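Local atomic coordinates of TRAP dicarboxylate transporter-DctP subunit (Desulfovibrio salexigens, PDB entry 4N6D), a protein that probably binds a small organic acid in the periplasm and delivers it to a TRAP-type membrane transporter, as solute-binding proteins of the DctP family do. Residues A323-L326 against S327-E331; E272-K275 against R276-W280. One frame throughout, in Å; residues are numbered along the deposited sequence. Where two conformers were deposited one is given.

Contact 1 of 2, residues A323-L326 against S327-E331; sequences AAVL and SDVEE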
loop_
_atom_site.group_PDB
_atom_site.type_symbol
_atom_site.label_atom_id
_atom_site.label_comp_id
_atom_site.label_asym_id
_atom_site.label_seq_id
_atom_site.Cartn_x
_atom_site.Cartn_y
_atom_site.Cartn_z
ATOM N N ALA A 323 11.420 18.236 -1.693
ATOM C CA ALA A 323 12.758 17.657 -1.835
ATOM C C ALA A 323 13.243 17.119 -0.489
ATOM O O ALA A 323 13.889 16.044 -0.419
ATOM C CB ALA A 323 13.749 18.657 -2.417
ATOM N N ALA A 324 12.944 17.835 0.593
ATOM C CA ALA A 324 13.370 17.374 1.905
ATOM C C ALA A 324 12.694 16.063 2.271
ATOM O O ALA A 324 13.320 15.162 2.853
ATOM C CB ALA A 324 13.124 18.436 2.975
ATOM N N VAL A 325 11.401 15.957 1.959
ATOM C CA VAL A 325 10.653 14.750 2.246
ATOM C C VAL A 325 11.219 13.581 1.435
ATOM O O VAL A 325 11.424 12.486 1.977
ATOM C CB VAL A 325 9.164 14.933 1.899
ATOM C CG1 VAL A 325 8.416 13.608 1.980
ATOM C CG2 VAL A 325 8.513 15.970 2.830
ATOM N N LEU A 326 11.472 13.790 0.141
ATOM C CA LEU A 326 12.001 12.710 -0.696
ATOM C C LEU A 326 13.356 12.227 -0.191
ATOM O O LEU A 326 13.647 11.047 -0.204
ATOM C CB LEU A 326 12.127 13.139 -2.154
ATOM C CG LEU A 326 10.793 13.303 -2.896
ATOM C CD1 LEU A 326 10.915 14.203 -4.104
ATOM C CD2 LEU A 326 10.230 11.953 -3.276
ATOM N N SER A 327 14.201 13.143 0.240
ATOM C CA SER A 327 15.483 12.755 0.827
ATOM C C SER A 327 15.255 11.854 2.027
ATOM O O SER A 327 15.857 10.784 2.162
ATOM C CB SER A 327 16.252 13.979 1.287
ATOM O OG SER A 327 16.670 14.760 0.191
ATOM N N ASP A 328 14.396 12.306 2.927
ATOM C CA ASP A 328 14.122 11.544 4.125
ATOM C C ASP A 328 13.544 10.161 3.828
ATOM O O ASP A 328 13.851 9.195 4.526
ATOM C CB ASP A 328 13.177 12.316 5.038
ATOM C CG ASP A 328 13.847 13.491 5.705
ATOM O OD1 ASP A 328 15.097 13.579 5.648
ATOM O OD2 ASP A 328 13.110 14.316 6.306
ATOM N N VAL A 329 12.734 10.056 2.781
ATOM C CA VAL A 329 12.130 8.783 2.409
ATOM C C VAL A 329 13.233 7.808 1.983
ATOM O O VAL A 329 13.209 6.642 2.380
ATOM C CB VAL A 329 11.088 8.943 1.291
ATOM C CG1 VAL A 329 10.659 7.595 0.722
ATOM C CG2 VAL A 329 9.862 9.666 1.855
ATOM N N GLU A 330 14.194 8.279 1.195
ATOM C CA GLU A 330 15.273 7.380 0.749
ATOM C C GLU A 330 16.117 6.918 1.942
ATOM O O GLU A 330 16.581 5.772 1.998
ATOM C CB GLU A 330 16.153 8.044 -0.316
ATOM C CG GLU A 330 17.401 7.245 -0.723
ATOM C CD GLU A 330 17.128 5.955 -1.491
ATOM O OE1 GLU A 330 15.959 5.615 -1.777
ATOM O OE2 GLU A 330 18.121 5.292 -1.841
ATOM N N GLU A 331 16.344 7.822 2.883
ATOM C CA GLU A 331 17.094 7.467 4.079
ATOM C C GLU A 331 16.366 6.337 4.812
ATOM O O GLU A 331 16.996 5.380 5.261
ATOM C CB GLU A 331 17.286 8.685 4.989
ATOM C CG GLU A 331 17.968 8.362 6.338
ATOM C CD GLU A 331 18.218 9.568 7.215
ATOM O OE1 GLU A 331 17.601 10.628 6.981
ATOM O OE2 GLU A 331 19.063 9.461 8.144
#

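Contact 2 of 2, residues E272-K275 against R276-W280; sequences EHVK and RSLAW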
loop_
_atom_site.group_PDB
_atom_site.type_symbol
_atom_site.label_atom_id
_atom_site.label_comp_id
_atom_site.label_asym_id
_atom_site.label_seq_id
_atom_site.Cartn_x
_atom_site.Cartn_y
_atom_site.Cartn_z
ATOM N N GLU A 272 4.635 -11.966 3.716
ATOM C CA GLU A 272 4.504 -13.424 3.814
ATOM C C GLU A 272 3.346 -13.931 2.951
ATOM O O GLU A 272 3.419 -14.999 2.352
ATOM C CB GLU A 272 4.332 -13.825 5.278
ATOM C CG GLU A 272 4.131 -15.328 5.518
ATOM C CD GLU A 272 5.323 -16.185 5.127
ATOM O OE1 GLU A 272 6.477 -15.683 5.111
ATOM O OE2 GLU A 272 5.098 -17.382 4.839
ATOM N N HIS A 273 2.287 -13.142 2.878
ATOM C CA HIS A 273 1.130 -13.466 2.056
ATOM C C HIS A 273 1.513 -13.483 0.572
ATOM O O HIS A 273 1.047 -14.350 -0.188
ATOM C CB HIS A 273 0.018 -12.456 2.341
ATOM C CG HIS A 273 -1.268 -12.756 1.649
ATOM N ND1 HIS A 273 -2.020 -13.877 1.933
ATOM C CD2 HIS A 273 -1.939 -12.085 0.683
ATOM C CE1 HIS A 273 -3.095 -13.883 1.167
ATOM N NE2 HIS A 273 -3.065 -12.812 0.391
ATOM N N VAL A 274 2.361 -12.539 0.155
ATOM C CA VAL A 274 2.924 -12.571 -1.193
ATOM C C VAL A 274 3.777 -13.803 -1.389
ATOM O O VAL A 274 3.656 -14.484 -2.407
ATOM C CB VAL A 274 3.744 -11.292 -1.507
ATOM C CG1 VAL A 274 4.632 -11.474 -2.715
ATOM C CG2 VAL A 274 2.804 -10.160 -1.751
ATOM N N LYS A 275 4.629 -14.116 -0.414
ATOM C CA LYS A 275 5.488 -15.278 -0.541
ATOM C C LYS A 275 4.644 -16.547 -0.737
ATOM O O LYS A 275 4.945 -17.382 -1.598
ATOM C CB LYS A 275 6.403 -15.397 0.676
ATOM C CG LYS A 275 7.399 -16.520 0.583
ATOM C CD LYS A 275 8.437 -16.441 1.707
ATOM C CE LYS A 275 9.480 -17.560 1.567
ATOM N NZ LYS A 275 10.396 -17.608 2.731
ATOM N N ARG A 276 3.581 -16.687 0.043
ATOM C CA ARG A 276 2.688 -17.834 -0.107
ATOM C C ARG A 276 1.977 -17.881 -1.456
ATOM O O ARG A 276 1.771 -18.977 -2.028
ATOM C CB ARG A 276 1.683 -17.862 1.049
ATOM C CG ARG A 276 2.383 -18.149 2.348
ATOM C CD ARG A 276 1.482 -18.170 3.563
ATOM N NE ARG A 276 2.283 -18.438 4.762
ATOM C CZ ARG A 276 1.816 -18.392 6.005
ATOM N NH1 ARG A 276 0.539 -18.094 6.232
ATOM N NH2 ARG A 276 2.625 -18.645 7.026
ATOM N N SER A 277 1.601 -16.712 -1.968
ATOM C CA SER A 277 0.923 -16.608 -3.260
ATOM C C SER A 277 1.838 -17.137 -4.350
ATOM O O SER A 277 1.439 -17.950 -5.186
ATOM C CB SER A 277 0.524 -15.154 -3.560
ATOM O OG SER A 277 -0.045 -15.016 -4.859
ATOM N N LEU A 278 3.088 -16.693 -4.311
ATOM C CA LEU A 278 4.054 -17.049 -5.337
ATOM C C LEU A 278 4.407 -18.531 -5.267
ATOM O O LEU A 278 4.520 -19.186 -6.292
ATOM C CB LEU A 278 5.311 -16.207 -5.198
ATOM C CG LEU A 278 5.124 -14.728 -5.577
ATOM C CD1 LEU A 278 6.363 -13.927 -5.242
ATOM C CD2 LEU A 278 4.788 -14.588 -7.056
ATOM N N ALA A 279 4.577 -19.051 -4.056
ATOM C CA ALA A 279 4.918 -20.467 -3.905
ATOM C C ALA A 279 3.759 -21.321 -4.408
ATOM O O ALA A 279 3.977 -22.312 -5.104
ATOM C CB ALA A 279 5.254 -20.791 -2.464
ATOM N N TRP A 280 2.527 -20.931 -4.071
ATOM C CA TRP A 280 1.341 -21.655 -4.552
ATOM C C TRP A 280 1.288 -21.650 -6.087
ATOM O O TRP A 280 1.084 -22.683 -6.717
ATOM C CB TRP A 280 0.085 -21.026 -3.974
ATOM C CG TRP A 280 -1.236 -21.586 -4.441
ATOM C CD1 TRP A 280 -1.957 -22.583 -3.856
ATOM C CD2 TRP A 280 -2.006 -21.142 -5.566
ATOM N NE1 TRP A 280 -3.126 -22.798 -4.556
ATOM C CE2 TRP A 280 -3.178 -21.919 -5.605
ATOM C CE3 TRP A 280 -1.821 -20.153 -6.538
ATOM C CZ2 TRP A 280 -4.147 -21.752 -6.584
ATOM C CZ3 TRP A 280 -2.792 -19.992 -7.512
ATOM C CH2 TRP A 280 -3.935 -20.778 -7.521
#

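Contact 1 of 2, residues A323-L326 against S327-E331
V329 N donates to V325 O over 2.9 Å, the shortest of four successive i to i+4 backbone bonds that carry helix 322-337 from A323-L326 into S327-E331. S327 N reaches A323 O in the same way at 3.0 Å, and D328 N and E330 N bond to A324 O and L326 O. The V325 carbonyl points almost straight at its donor, with a C=O...N angle of 161°, whereas the other three meet their N-H groups tilted from the carbonyl plane. In the conformer described, the S327 hydroxyl folds back over the preceding turn: with OG beside its own backbone N (chi1 -68°), it approaches A323 O, the carbonyl that already accepts S327 N, to 3.1 Å. D328 takes a similar first torsion, which brings its CG to 3.3 Å from A324 O, but the polar end of this side chain is engaged outside the turn. There OD2 accepts a hydrogen bond from Y131 OH and forms a salt bridge with K130 NZ, both at the end of helix 117-131, while E330 leads away to pair with R333 farther along its own helix.

The apolar flank is carried by two valines one turn apart. V325 CG1 and V329 CG2 approach to 4.2 Å, a loose van der Waals contact, and V329 CG2 also lies 3.2 Å from V325 O, the acceptor of its own backbone N-H. V325 packs on L127, Y131 and W311, V329 on L112 and F114, and L326 extends this surface onto I308 and W311 of helix 294-317. This part of the helix is thus amphipathic, with its valines buried against the protein body; the ammonium group and hydroxyl at D328 probably favour its ionised carboxylate.

Contact 2 of 2, residues E272-K275 against R276-W280
E272 O accepts R276 N at 2.9 Å, and the same two residues meet again through their side chains. E272 is bent at chi2 (64°), which turns its carboxylate along the helix so that OE2 lies 3.0 Å from R276 NE. This salt bridge includes only a weak hydrogen bond, its N-H...O angle being 130°, and the carboxylate and guanidinium planes stand 80° apart, far from a flat two-pronged pairing. E272 CG lies 3.5 Å above one face of the guanidinium, offset toward its rim, adding aliphatic contact to the charge attraction. Backbone bonds from S277, L278 and A279 to H273, V274 and K275 continue the helix. On another flank, V274 and L278 run side by side, CG1 to CD1 at 3.9 Å; V274 also packs on F210 and L278 on L213. H273 NE2 bonds to D215 OD2, adding a polar hold on helix 212-215, and in the conformer described S277 OG bonds to F210 O and K214 N. The i to i+4 ion pair is a surface feature of helix 249-285, held more by charge attraction and by the E272 methylene over the guanidinium than by a straight hydrogen bond.

How the contacts relate
From the N terminus, the chain completes the five-stranded sheet before it enters the long helix 249-285, where contact 2 spans successive turns near the C-terminal end. It then adds strand 288-290 to the edge of the four-stranded sheet and runs through helix 294-317 to helix 322-337, the site of contact 1. The two contacts are in series, neither nested nor crossed, and as each lies within one helix, neither closes a loop. The centres of contact 1 and contact 2 are about 31 Å apart, and they do not touch. Contact 2 faces the region around helix 212-215, whereas contact 1 lies against helices 117-131 and 294-317, joining the C-terminal helix to earlier parts of the fold.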